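Local coordinates for protein dimethyladenosine transferase, putative (Plasmodium falciparum, PDB 2H1R) that probably transfers methyl groups from S-adenosyl-L-methionine to adenine in ribosomal RNA, as a putative rRNA adenine dimethyltransferase, at residues E146-N151 and V192-K197; D209-I214 and K284-F289; A231-L236 and F254-Y259; L261-H266 and N290-H295. One frame throughout, in Å; residues are numbered along the deposited sequence. Where two conformers were deposited one is given.

Interaction 1 of 4, residues E146-N151 and V192-K197; sequences ERMLAN and VKLIPK
Met148 and Leu194 meet through methyl groups. Met148 CE lies 3.8 Å from Leu194 CD2, and the two side chains are nearly perpendicular. The same methyl also approaches Val192, with Met148 CE 4.2 Å from Val192 CG2. The Met148 chain puts it there by running straight through chi2 and then bending at the thioether (chi3 72°). A second pair lies beside the first. Leu149 CD1 is 3.9 Å from Val192 CG1, and these side chains run antiparallel alongside one another. Val192 therefore uses both of its methyls, one for each neighbour on 146-151. The contact is wholly apolar. The backbones stay well apart, with Leu149 CA 8.6 Å from Val192 CA.

The strand 189-196 is the antiparallel one in the seven-stranded sheet of the class I, Rossmann-like methyltransferase fold. Helix 142-148 follows strand 135-141 and packs its last turn against this sheet. Strand 189-196 is held between strands 135-141 and 168-176. Backbone bonds link Val192 to Leu138 and Leu194 to Ala136 on one side, and Lys193 to Thr171 on the other. Phe140 of strand 135-141 and Leu160 and Val164 of helix 159-167 also pack against Met148. Arg147 O accepts a hydrogen bond from Thr161 OG1, which ties the end of helix 142-148 to helix 159-167.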
loop_
_atom_site.group_PDB
_atom_site.type_symbol
_atom_site.label_atom_id
_atom_site.label_comp_id
_atom_site.label_asym_id
_atom_site.label_seq_id
_atom_site.Cartn_x
_atom_site.Cartn_y
_atom_site.Cartn_z
ATOM N N GLU A 146 -5.748 -10.308 -4.693
ATOM C CA GLU A 146 -6.919 -10.782 -3.911
ATOM C C GLU A 146 -6.773 -10.353 -2.436
ATOM O O GLU A 146 -7.741 -9.987 -1.801
ATOM C CB GLU A 146 -7.049 -12.310 -3.898
ATOM C CG GLU A 146 -7.564 -13.080 -5.120
ATOM C CD GLU A 146 -7.501 -14.599 -4.804
ATOM O OE1 GLU A 146 -7.991 -15.007 -3.697
ATOM O OE2 GLU A 146 -6.921 -15.382 -5.613
ATOM N N ARG A 147 -5.544 -10.409 -1.925
ATOM C CA ARG A 147 -5.202 -9.915 -0.568
ATOM C C ARG A 147 -5.456 -8.410 -0.354
ATOM O O ARG A 147 -5.991 -7.990 0.657
ATOM C CB ARG A 147 -3.734 -10.170 -0.310
ATOM C CG ARG A 147 -3.321 -11.619 -0.176
ATOM C CD ARG A 147 -2.368 -11.781 1.001
ATOM N NE ARG A 147 -1.018 -11.300 0.749
ATOM C CZ ARG A 147 -0.233 -10.706 1.657
ATOM N NH1 ARG A 147 -0.665 -10.462 2.895
ATOM N NH2 ARG A 147 0.987 -10.324 1.319
ATOM N N MET A 148 -5.074 -7.588 -1.333
ATOM C CA MET A 148 -5.291 -6.165 -1.210
ATOM C C MET A 148 -6.793 -5.920 -1.224
ATOM O O MET A 148 -7.265 -4.984 -0.629
ATOM C CB MET A 148 -4.658 -5.422 -2.400
ATOM C CG MET A 148 -3.141 -5.416 -2.405
ATOM S SD MET A 148 -2.592 -4.644 -3.937
ATOM C CE MET A 148 -3.013 -2.910 -3.623
ATOM N N LEU A 149 -7.528 -6.763 -1.952
ATOM C CA LEU A 149 -8.963 -6.596 -2.147
ATOM C C LEU A 149 -9.781 -7.399 -1.113
ATOM O O LEU A 149 -11.001 -7.424 -1.156
ATOM C CB LEU A 149 -9.348 -7.072 -3.570
ATOM C CG LEU A 149 -8.866 -6.147 -4.715
ATOM C CD1 LEU A 149 -8.976 -6.854 -6.091
ATOM C CD2 LEU A 149 -9.643 -4.896 -4.690
ATOM N N ALA A 150 -9.103 -8.063 -0.201
ATOM C CA ALA A 150 -9.804 -8.948 0.759
ATOM C C ALA A 150 -10.941 -8.337 1.582
ATOM O O ALA A 150 -10.925 -7.142 1.987
ATOM C CB ALA A 150 -8.811 -9.694 1.602
ATOM N N ASN A 151 -11.975 -9.151 1.820
ATOM C CA ASN A 151 -13.084 -8.722 2.678
ATOM C C ASN A 151 -12.777 -8.939 4.160
ATOM O O ASN A 151 -12.098 -9.892 4.542
ATOM C CB ASN A 151 -14.375 -9.473 2.333
ATOM C CG ASN A 151 -14.755 -9.338 0.868
ATOM O OD1 ASN A 151 -14.814 -10.332 0.148
ATOM N ND2 ASN A 151 -15.013 -8.118 0.424
ATOM N N VAL A 192 -5.630 -3.270 -10.348
ATOM C CA VAL A 192 -6.342 -2.560 -9.277
ATOM C C VAL A 192 -6.045 -1.067 -9.406
ATOM O O VAL A 192 -5.021 -0.683 -10.025
ATOM C CB VAL A 192 -5.947 -3.062 -7.851
ATOM C CG1 VAL A 192 -6.306 -4.534 -7.667
ATOM C CG2 VAL A 192 -4.492 -2.881 -7.582
ATOM N N LYS A 193 -6.947 -0.256 -8.870
ATOM C CA LYS A 193 -6.792 1.198 -8.811
ATOM C C LYS A 193 -6.776 1.646 -7.372
ATOM O O LYS A 193 -7.569 1.159 -6.557
ATOM C CB LYS A 193 -7.959 1.868 -9.547
ATOM C CG LYS A 193 -7.901 3.417 -9.595
ATOM C CD LYS A 193 -9.082 3.967 -10.441
ATOM C CE LYS A 193 -10.392 3.998 -9.630
ATOM N NZ LYS A 193 -11.645 4.446 -10.416
ATOM N N LEU A 194 -5.825 2.519 -7.061
ATOM C CA LEU A 194 -5.663 3.103 -5.736
ATOM C C LEU A 194 -5.847 4.607 -5.862
ATOM O O LEU A 194 -5.140 5.242 -6.666
ATOM C CB LEU A 194 -4.259 2.880 -5.174
ATOM C CG LEU A 194 -3.588 1.506 -5.118
ATOM C CD1 LEU A 194 -2.303 1.562 -4.287
ATOM C CD2 LEU A 194 -4.541 0.492 -4.568
ATOM N N ILE A 195 -6.771 5.146 -5.068
ATOM C CA ILE A 195 -6.910 6.581 -4.879
ATOM C C ILE A 195 -6.610 6.972 -3.419
ATOM O O ILE A 195 -7.442 6.750 -2.556
ATOM C CB ILE A 195 -8.336 7.068 -5.189
ATOM C CG1 ILE A 195 -8.907 6.456 -6.489
ATOM C CG2 ILE A 195 -8.354 8.590 -5.143
ATOM C CD1 ILE A 195 -8.342 7.013 -7.743
ATOM N N PRO A 196 -5.439 7.585 -3.164
ATOM C CA PRO A 196 -4.968 8.021 -1.851
ATOM C C PRO A 196 -5.953 8.920 -1.138
ATOM O O PRO A 196 -6.545 9.811 -1.767
ATOM C CB PRO A 196 -3.685 8.785 -2.184
ATOM C CG PRO A 196 -3.193 8.146 -3.417
ATOM C CD PRO A 196 -4.444 7.880 -4.215
ATOM N N LYS A 197 -6.146 8.673 0.159
ATOM C CA LYS A 197 -7.013 9.503 0.996
ATOM C C LYS A 197 -6.122 10.468 1.778
ATOM O O LYS A 197 -5.379 10.047 2.676
ATOM C CB LYS A 197 -7.815 8.635 1.978
ATOM C CG LYS A 197 -8.743 7.628 1.296
ATOM C CD LYS A 197 -9.671 6.990 2.291
ATOM C CE LYS A 197 -9.080 5.714 2.843
ATOM N NZ LYS A 197 -9.831 5.190 4.060
#

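Interaction 2 of 4, residues D209-I214 and K284-F289; sequences DNLLRI and KLLLEF
Leu211 of helix 205-216 packs against Leu285, Leu286 and Phe289 of helix 279-291. This is helix-to-helix packing in the all-helical part that follows the methyltransferase fold. The two short segments run at 109° to each other, and their axes come within 10.9 Å.

The apolar contacts all involve the two methyls of Leu211. Leu211 CD2 rests on the backbone side of Leu286, 3.9 Å from Leu286 CB. Leu211 CD1 lies 4.2 Å from Leu285 CD2, and on the next turn it reaches the Phe289 ring. The Leu211 CG is placed opposite its own backbone N (chi1 170°), which carries both methyls across to the other helix.

One contact is aromatic. Leu211 CD1 stands 4.3 Å from Phe289 CE1 and approaches the ring obliquely. Phe289 also meets Phe296 edge-to-face and lies against Phe227. Phe227 and Phe296 touch Leu211 as well, so three aromatic side chains and two leucines meet this buried residue.

The polar contacts lie within helix 205-216 and beyond it. Asp209 OD1 forms a salt bridge with Arg159 of helix 159-167. Arg213 NE, one turn along, donates to Asp209 OD2 at 3.1 Å in a second salt bridge; OD2 lies in the guanidinium plane, but NE sits 37° out of the carboxylate plane.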
loop_
_atom_site.group_PDB
_atom_site.type_symbol
_atom_site.label_atom_id
_atom_site.label_comp_id
_atom_site.label_asym_id
_atom_site.label_seq_id
_atom_site.Cartn_x
_atom_site.Cartn_y
_atom_site.Cartn_z
ATOM N N ASP A 209 1.774 0.531 11.774
ATOM C CA ASP A 209 2.211 -0.756 11.266
ATOM C C ASP A 209 2.677 -1.680 12.408
ATOM O O ASP A 209 2.487 -2.903 12.342
ATOM C CB ASP A 209 3.291 -0.606 10.183
ATOM C CG ASP A 209 3.562 -1.910 9.453
ATOM O OD1 ASP A 209 2.633 -2.487 8.809
ATOM O OD2 ASP A 209 4.704 -2.363 9.565
ATOM N N ASN A 210 3.277 -1.121 13.453
ATOM C CA ASN A 210 3.724 -1.978 14.555
ATOM C C ASN A 210 2.570 -2.501 15.392
ATOM O O ASN A 210 2.596 -3.662 15.842
ATOM C CB ASN A 210 4.741 -1.276 15.455
ATOM C CG ASN A 210 6.103 -1.170 14.821
ATOM O OD1 ASN A 210 6.409 -1.837 13.830
ATOM N ND2 ASN A 210 6.943 -0.336 15.398
ATOM N N LEU A 211 1.571 -1.655 15.594
ATOM C CA LEU A 211 0.320 -2.067 16.273
ATOM C C LEU A 211 -0.347 -3.194 15.474
ATOM O O LEU A 211 -0.775 -4.213 16.042
ATOM C CB LEU A 211 -0.648 -0.885 16.417
ATOM C CG LEU A 211 -2.084 -1.206 16.878
ATOM C CD1 LEU A 211 -2.139 -1.793 18.302
ATOM C CD2 LEU A 211 -3.011 0.008 16.787
ATOM N N LEU A 212 -0.428 -3.020 14.163
ATOM C CA LEU A 212 -0.983 -4.090 13.312
ATOM C C LEU A 212 -0.197 -5.378 13.357
ATOM O O LEU A 212 -0.797 -6.444 13.322
ATOM C CB LEU A 212 -1.192 -3.642 11.858
ATOM C CG LEU A 212 -2.289 -2.577 11.649
ATOM C CD1 LEU A 212 -2.265 -2.168 10.186
ATOM C CD2 LEU A 212 -3.677 -3.062 11.964
ATOM N N ARG A 213 1.129 -5.305 13.408
ATOM C CA ARG A 213 1.956 -6.519 13.534
ATOM C C ARG A 213 1.693 -7.277 14.850
ATOM O O ARG A 213 1.613 -8.523 14.859
ATOM C CB ARG A 213 3.448 -6.193 13.377
ATOM C CG ARG A 213 3.822 -5.894 11.917
ATOM C CD ARG A 213 5.280 -5.415 11.853
ATOM N NE ARG A 213 5.716 -5.098 10.506
ATOM C CZ ARG A 213 6.268 -5.985 9.680
ATOM N NH1 ARG A 213 6.413 -7.239 10.064
ATOM N NH2 ARG A 213 6.654 -5.622 8.457
ATOM N N ILE A 214 1.500 -6.544 15.939
ATOM C CA ILE A 214 1.138 -7.178 17.196
ATOM C C ILE A 214 -0.191 -7.917 17.076
ATOM O O ILE A 214 -0.290 -9.101 17.444
ATOM C CB ILE A 214 1.056 -6.151 18.373
ATOM C CG1 ILE A 214 2.419 -5.527 18.628
ATOM C CG2 ILE A 214 0.593 -6.838 19.651
ATOM C CD1 ILE A 214 2.370 -4.373 19.632
ATOM N N LYS A 284 -8.959 4.006 16.151
ATOM C CA LYS A 284 -9.434 4.260 17.525
ATOM C C LYS A 284 -8.521 3.663 18.578
ATOM O O LYS A 284 -8.205 4.308 19.582
ATOM C CB LYS A 284 -10.811 3.650 17.765
ATOM C CG LYS A 284 -11.953 4.451 17.325
ATOM C CD LYS A 284 -13.256 3.720 17.699
ATOM N N LEU A 285 -8.095 2.415 18.351
ATOM C CA LEU A 285 -7.165 1.743 19.249
ATOM C C LEU A 285 -5.824 2.490 19.363
ATOM O O LEU A 285 -5.279 2.687 20.475
ATOM C CB LEU A 285 -6.916 0.328 18.718
ATOM C CG LEU A 285 -6.398 -0.771 19.622
ATOM C CD1 LEU A 285 -7.316 -0.912 20.840
ATOM C CD2 LEU A 285 -6.330 -2.118 18.803
ATOM N N LEU A 286 -5.277 2.901 18.217
ATOM C CA LEU A 286 -3.981 3.609 18.233
ATOM C C LEU A 286 -4.149 4.928 19.025
ATOM O O LEU A 286 -3.302 5.284 19.884
ATOM C CB LEU A 286 -3.536 3.887 16.786
ATOM C CG LEU A 286 -2.169 4.577 16.616
ATOM C CD1 LEU A 286 -1.030 3.811 17.348
ATOM C CD2 LEU A 286 -1.843 4.746 15.142
ATOM N N LEU A 287 -5.232 5.634 18.736
ATOM C CA LEU A 287 -5.520 6.949 19.369
ATOM C C LEU A 287 -5.638 6.826 20.894
ATOM O O LEU A 287 -5.025 7.602 21.632
ATOM C CB LEU A 287 -6.785 7.586 18.765
ATOM C CG LEU A 287 -7.213 8.971 19.285
ATOM C CD1 LEU A 287 -6.427 10.035 18.558
ATOM C CD2 LEU A 287 -8.708 9.233 19.016
ATOM N N GLU A 288 -6.404 5.835 21.357
ATOM C CA GLU A 288 -6.527 5.569 22.813
ATOM C C GLU A 288 -5.273 5.060 23.532
ATOM O O GLU A 288 -4.975 5.528 24.649
ATOM C CB GLU A 288 -7.764 4.705 23.108
ATOM C CG GLU A 288 -9.028 5.341 22.562
ATOM C CD GLU A 288 -9.518 6.568 23.345
ATOM O OE1 GLU A 288 -8.988 6.856 24.445
ATOM O OE2 GLU A 288 -10.463 7.228 22.851
ATOM N N PHE A 289 -4.516 4.137 22.921
ATOM C CA PHE A 289 -3.180 3.814 23.446
ATOM C C PHE A 289 -2.305 5.065 23.530
ATOM O O PHE A 289 -1.762 5.364 24.600
ATOM C CB PHE A 289 -2.449 2.732 22.648
ATOM C CG PHE A 289 -2.958 1.327 22.915
ATOM C CD1 PHE A 289 -3.472 0.542 21.878
ATOM C CD2 PHE A 289 -2.883 0.786 24.193
ATOM C CE1 PHE A 289 -3.927 -0.767 22.132
ATOM C CE2 PHE A 289 -3.328 -0.511 24.443
ATOM C CZ PHE A 289 -3.881 -1.277 23.407
#

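Interaction 3 of 4, residues A231-L236 and F254-Y259; sequences AVLNML and FPFKKY
Leu236 N, in the residue whose side chain packs on Phe256, bonds to Val232 O at 2.9 Å and fixes that turn of helix 230-246. Phe256 sits against the turn. Phe256 CE2 is 3.7 Å from Leu236 CB. Phe256 CZ is 3.6 Å from the carbonyl carbon, Leu236 C. The ring also approaches Leu233 O, with Phe256 CE2 3.7 Å away, at an oblique angle.

This contact joins two helices of the C-terminal helical part. Helix 256-266 begins here, with Pro255 at its N-cap position, and its first turn packs on the N-terminal half of helix 230-246. Leu233 meets the next residue, Lys257, through the aliphatic stem. Leu233 CD1 is 3.7 Å from Lys257 CG. Lys257 CG stands anti to the backbone N (chi1 180°) and the chain is extended beyond it; CG and CD lie beside the leucine while the amino end leads away. Ile294 touches Phe256, while Phe227 and Phe296 touch Leu236.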
loop_
_atom_site.group_PDB
_atom_site.type_symbol
_atom_site.label_atom_id
_atom_site.label_comp_id
_atom_site.label_asym_id
_atom_site.label_seq_id
_atom_site.Cartn_x
_atom_site.Cartn_y
_atom_site.Cartn_z
ATOM N N ALA A 231 5.014 -11.091 27.298
ATOM C CA ALA A 231 6.026 -10.498 26.396
ATOM C C ALA A 231 5.557 -9.184 25.752
ATOM O O ALA A 231 6.347 -8.250 25.616
ATOM C CB ALA A 231 6.460 -11.473 25.366
ATOM N N VAL A 232 4.266 -9.096 25.438
ATOM C CA VAL A 232 3.666 -7.889 24.844
ATOM C C VAL A 232 3.602 -6.825 25.914
ATOM O O VAL A 232 4.015 -5.705 25.673
ATOM C CB VAL A 232 2.238 -8.151 24.270
ATOM C CG1 VAL A 232 1.549 -6.838 23.816
ATOM C CG2 VAL A 232 2.325 -9.113 23.106
ATOM N N LEU A 233 3.074 -7.172 27.093
ATOM C CA LEU A 233 3.028 -6.215 28.212
ATOM C C LEU A 233 4.411 -5.670 28.609
ATOM O O LEU A 233 4.538 -4.479 28.958
ATOM C CB LEU A 233 2.309 -6.807 29.436
ATOM C CG LEU A 233 0.857 -7.171 29.218
ATOM C CD1 LEU A 233 0.469 -8.013 30.402
ATOM C CD2 LEU A 233 -0.025 -5.891 29.118
ATOM N N ASN A 234 5.442 -6.527 28.573
ATOM C CA ASN A 234 6.787 -6.098 28.969
ATOM C C ASN A 234 7.316 -5.105 27.940
ATOM O O ASN A 234 7.883 -4.034 28.311
ATOM C CB ASN A 234 7.757 -7.297 29.091
ATOM C CG ASN A 234 7.579 -8.067 30.394
ATOM O OD1 ASN A 234 6.874 -7.633 31.300
ATOM N ND2 ASN A 234 8.204 -9.229 30.479
ATOM N N MET A 235 7.158 -5.447 26.662
ATOM C CA MET A 235 7.563 -4.519 25.606
ATOM C C MET A 235 6.842 -3.186 25.734
ATOM O O MET A 235 7.473 -2.143 25.632
ATOM C CB MET A 235 7.362 -5.079 24.203
ATOM C CG MET A 235 7.357 -3.954 23.103
ATOM S SD MET A 235 7.093 -4.721 21.502
ATOM C CE MET A 235 5.310 -5.020 21.591
ATOM N N LEU A 236 5.523 -3.207 25.928
ATOM C CA LEU A 236 4.756 -1.964 25.980
ATOM C C LEU A 236 5.103 -1.141 27.229
ATOM O O LEU A 236 5.240 0.090 27.154
ATOM C CB LEU A 236 3.242 -2.231 25.879
ATOM C CG LEU A 236 2.749 -2.727 24.524
ATOM C CD1 LEU A 236 1.258 -2.861 24.577
ATOM C CD2 LEU A 236 3.199 -1.757 23.394
ATOM N N PHE A 254 -0.189 2.634 38.948
ATOM C CA PHE A 254 -1.281 1.726 38.675
ATOM C C PHE A 254 -0.683 0.547 37.919
ATOM O O PHE A 254 0.289 0.734 37.170
ATOM C CB PHE A 254 -2.320 2.457 37.827
ATOM C CG PHE A 254 -3.658 1.836 37.865
ATOM C CD1 PHE A 254 -4.446 1.927 39.018
ATOM C CD2 PHE A 254 -4.131 1.125 36.771
ATOM C CE1 PHE A 254 -5.700 1.324 39.071
ATOM C CE2 PHE A 254 -5.388 0.545 36.801
ATOM C CZ PHE A 254 -6.179 0.644 37.962
ATOM N N PRO A 255 -1.231 -0.676 38.117
ATOM C CA PRO A 255 -0.604 -1.806 37.406
ATOM C C PRO A 255 -0.709 -1.647 35.888
ATOM O O PRO A 255 -1.787 -1.394 35.376
ATOM C CB PRO A 255 -1.389 -3.039 37.885
ATOM C CG PRO A 255 -2.561 -2.542 38.624
ATOM C CD PRO A 255 -2.347 -1.101 38.990
ATOM N N PHE A 256 0.410 -1.801 35.200
ATOM C CA PHE A 256 0.438 -1.519 33.743
ATOM C C PHE A 256 -0.482 -2.439 32.991
ATOM O O PHE A 256 -1.134 -2.019 32.050
ATOM C CB PHE A 256 1.829 -1.667 33.156
ATOM C CG PHE A 256 1.913 -1.248 31.722
ATOM C CD1 PHE A 256 1.969 0.113 31.377
ATOM C CD2 PHE A 256 1.880 -2.193 30.699
ATOM C CE1 PHE A 256 2.071 0.512 30.029
ATOM C CE2 PHE A 256 1.964 -1.802 29.344
ATOM C CZ PHE A 256 2.032 -0.453 29.002
ATOM N N LYS A 257 -0.498 -3.716 33.369
ATOM C CA LYS A 257 -1.424 -4.650 32.702
ATOM C C LYS A 257 -2.867 -4.128 32.673
ATOM O O LYS A 257 -3.512 -4.137 31.612
ATOM C CB LYS A 257 -1.363 -6.033 33.327
ATOM C CG LYS A 257 -2.314 -7.026 32.671
ATOM C CD LYS A 257 -2.168 -8.393 33.312
ATOM C CE LYS A 257 -3.298 -9.305 32.865
ATOM N NZ LYS A 257 -3.060 -10.668 33.439
ATOM N N LYS A 258 -3.376 -3.653 33.823
ATOM C CA LYS A 258 -4.728 -3.064 33.893
ATOM C C LYS A 258 -4.870 -1.739 33.113
ATOM O O LYS A 258 -5.879 -1.487 32.430
ATOM C CB LYS A 258 -5.141 -2.862 35.369
ATOM C CG LYS A 258 -6.631 -2.714 35.567
ATOM C CD LYS A 258 -6.972 -2.631 37.087
ATOM C CE LYS A 258 -8.466 -2.648 37.318
ATOM N NZ LYS A 258 -9.006 -4.021 37.029
ATOM N N TYR A 259 -3.868 -0.888 33.261
ATOM C CA TYR A 259 -3.716 0.360 32.477
ATOM C C TYR A 259 -3.883 0.125 30.963
ATOM O O TYR A 259 -4.668 0.798 30.291
ATOM C CB TYR A 259 -2.326 0.932 32.747
ATOM C CG TYR A 259 -2.141 2.368 32.298
ATOM C CD1 TYR A 259 -3.017 3.392 32.719
ATOM C CD2 TYR A 259 -1.093 2.699 31.445
ATOM C CE1 TYR A 259 -2.816 4.725 32.270
ATOM C CE2 TYR A 259 -0.894 4.004 31.017
ATOM C CZ TYR A 259 -1.728 4.995 31.450
ATOM O OH TYR A 259 -1.481 6.263 30.982
#

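Interaction 4 of 4, residues L261-H266 and N290-H295; sequences LDVLEH and NKKGIH
Lys292 lays its aliphatic chain along Val263. Val263 CG2 and Lys292 CD are 3.4 Å apart, tighter than usual for two carbons. The two side chains lie side by side and point opposite ways. Lys292 is extended beyond CG, with CG on the side opposite its carbonyl carbon (chi1 -78°), so the chain reaches across to helix 256-266.

At its tip Lys292 NZ lies 3.5 Å from Asp262 CB, but the carboxylate stays farther off. Asp262 OD2 and Lys292 NZ are 4.6 Å apart, too far for a direct ion pair. One water spans the gap, donating to Asp262 OD2 at 2.7 Å and accepting from Lys292 NZ at 3.0 Å. The stronger partner of NZ is Tyr259 O, one turn earlier in helix 256-266. The same lysine also forms a cation-pi contact with the Tyr259 ring. The carbonyl, the water and the ring probably help to stabilise the ammonium group, with the Asp262 charge acting at a distance.

The chain that carries Lys292 is shaped by the end of helix 279-291. A side-chain bond, Asn290 ND2 to Ile294 O at 2.9 Å, adds to the turn. In the backbone, Gly293 N bonds to Asn290 O at 2.8 Å, and Ile294 N probably bonds to Phe289 O. With the positive phi of Gly293 (80°), this pair makes the helix C-terminus a Schellman motif.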
loop_
_atom_site.group_PDB
_atom_site.type_symbol
_atom_site.label_atom_id
_atom_site.label_comp_id
_atom_site.label_asym_id
_atom_site.label_seq_id
_atom_site.Cartn_x
_atom_site.Cartn_y
_atom_site.Cartn_z
ATOM N N LEU A 261 -4.899 -2.898 29.372
ATOM C CA LEU A 261 -6.146 -3.633 29.038
ATOM C C LEU A 261 -7.391 -2.781 29.160
ATOM O O LEU A 261 -8.389 -3.027 28.469
ATOM C CB LEU A 261 -6.317 -4.894 29.912
ATOM C CG LEU A 261 -5.778 -6.235 29.428
ATOM C CD1 LEU A 261 -4.458 -6.119 28.717
ATOM C CD2 LEU A 261 -5.716 -7.265 30.564
ATOM N N ASP A 262 -7.349 -1.787 30.054
ATOM C CA ASP A 262 -8.439 -0.812 30.180
ATOM C C ASP A 262 -8.756 -0.055 28.857
ATOM O O ASP A 262 -9.873 0.421 28.642
ATOM C CB ASP A 262 -8.115 0.207 31.287
ATOM C CG ASP A 262 -8.473 -0.285 32.696
ATOM O OD1 ASP A 262 -9.110 -1.367 32.861
ATOM O OD2 ASP A 262 -8.093 0.437 33.660
ATOM N N VAL A 263 -7.775 0.064 27.969
ATOM C CA VAL A 263 -8.010 0.703 26.675
ATOM C C VAL A 263 -9.021 -0.147 25.877
ATOM O O VAL A 263 -9.980 0.371 25.319
ATOM C CB VAL A 263 -6.688 0.847 25.901
ATOM C CG1 VAL A 263 -6.923 1.332 24.457
ATOM C CG2 VAL A 263 -5.655 1.741 26.707
ATOM N N LEU A 264 -8.786 -1.459 25.853
ATOM C CA LEU A 264 -9.666 -2.421 25.157
ATOM C C LEU A 264 -11.073 -2.380 25.756
ATOM O O LEU A 264 -12.073 -2.316 25.043
ATOM C CB LEU A 264 -9.076 -3.847 25.248
ATOM C CG LEU A 264 -7.674 -4.122 24.686
ATOM C CD1 LEU A 264 -7.377 -5.609 24.769
ATOM C CD2 LEU A 264 -7.548 -3.693 23.273
ATOM N N GLU A 265 -11.120 -2.401 27.081
ATOM C CA GLU A 265 -12.344 -2.320 27.847
ATOM C C GLU A 265 -13.132 -1.061 27.514
ATOM O O GLU A 265 -14.320 -1.146 27.216
ATOM C CB GLU A 265 -12.006 -2.401 29.333
ATOM C CG GLU A 265 -13.170 -2.767 30.240
ATOM C CD GLU A 265 -12.698 -3.277 31.600
ATOM O OE1 GLU A 265 -11.545 -3.783 31.705
ATOM O OE2 GLU A 265 -13.482 -3.170 32.566
ATOM N N HIS A 266 -12.455 0.090 27.506
ATOM C CA HIS A 266 -13.075 1.369 27.177
ATOM C C HIS A 266 -13.698 1.354 25.800
ATOM O O HIS A 266 -14.780 1.889 25.610
ATOM C CB HIS A 266 -12.067 2.515 27.257
ATOM C CG HIS A 266 -12.622 3.837 26.808
ATOM N ND1 HIS A 266 -12.225 4.462 25.643
ATOM C CD2 HIS A 266 -13.552 4.647 27.369
ATOM C CE1 HIS A 266 -12.877 5.602 25.507
ATOM N NE2 HIS A 266 -13.690 5.738 26.544
ATOM N N ASN A 290 -2.206 5.819 22.431
ATOM C CA ASN A 290 -1.285 6.990 22.446
ATOM C C ASN A 290 -1.693 8.042 23.501
ATOM O O ASN A 290 -0.816 8.666 24.118
ATOM C CB ASN A 290 -1.198 7.642 21.074
ATOM C CG ASN A 290 -0.383 6.844 20.071
ATOM O OD1 ASN A 290 -0.373 7.205 18.903
ATOM N ND2 ASN A 290 0.367 5.818 20.522
ATOM N N LYS A 291 -3.001 8.237 23.685
ATOM C CA LYS A 291 -3.551 9.160 24.702
ATOM C C LYS A 291 -3.050 8.805 26.107
ATOM O O LYS A 291 -2.798 9.697 26.958
ATOM C CB LYS A 291 -5.083 9.170 24.619
ATOM C CG LYS A 291 -5.803 10.317 25.209
ATOM C CD LYS A 291 -7.238 10.448 24.611
ATOM N N LYS A 292 -2.813 7.516 26.332
ATOM C CA LYS A 292 -2.238 7.037 27.610
ATOM C C LYS A 292 -0.743 7.054 27.676
ATOM O O LYS A 292 -0.161 6.611 28.671
ATOM C CB LYS A 292 -2.731 5.617 27.893
ATOM C CG LYS A 292 -4.134 5.614 28.431
ATOM C CD LYS A 292 -4.630 4.206 28.769
ATOM C CE LYS A 292 -5.668 4.278 29.915
ATOM N NZ LYS A 292 -6.089 2.943 30.425
ATOM N N GLY A 293 -0.093 7.528 26.611
ATOM C CA GLY A 293 1.372 7.474 26.532
ATOM C C GLY A 293 1.953 6.130 26.136
ATOM O O GLY A 293 3.136 5.883 26.338
ATOM N N ILE A 294 1.113 5.240 25.611
ATOM C CA ILE A 294 1.582 3.932 25.132
ATOM C C ILE A 294 1.784 4.033 23.611
ATOM O O ILE A 294 0.833 4.223 22.862
ATOM C CB ILE A 294 0.572 2.788 25.491
ATOM C CG1 ILE A 294 0.416 2.670 27.023
ATOM C CG2 ILE A 294 1.030 1.416 24.891
ATOM C CD1 ILE A 294 -0.830 1.896 27.494
ATOM N N HIS A 295 3.048 3.911 23.211
ATOM C CA HIS A 295 3.502 4.019 21.848
ATOM C C HIS A 295 4.081 2.693 21.348
ATOM O O HIS A 295 4.640 1.902 22.129
ATOM C CB HIS A 295 4.533 5.171 21.728
ATOM C CG HIS A 295 3.910 6.515 21.947
ATOM N ND1 HIS A 295 3.462 7.297 20.904
ATOM C CD2 HIS A 295 3.550 7.164 23.086
ATOM C CE1 HIS A 295 2.906 8.396 21.387
ATOM N NE2 HIS A 295 2.938 8.336 22.709
HETATM O O HOH W 1 -6.906 2.834 33.291
#

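Interaction 1 comes first along the chain. It closes a loop of 40 residues inside the methyltransferase fold, joining the end of helix 142-148 to strand 189-196. The other three follow in the C-terminal helical part. Interaction 2 opens at 209-214 and closes at 284-289, with 69 residues between. Interaction 3 lies wholly within that loop; 17 residues separate its segments, on helices 230-246 and 256-266. Interaction 4 starts after interaction 3 has closed, spans 23 residues and crosses interaction 2, since 261-266 precedes 284-289 and 290-295 follows it. Interactions 3 and 4 share helix 256-266; interactions 2 and 4 share helix 279-291. These three touch one another, while interaction 1 stays apart.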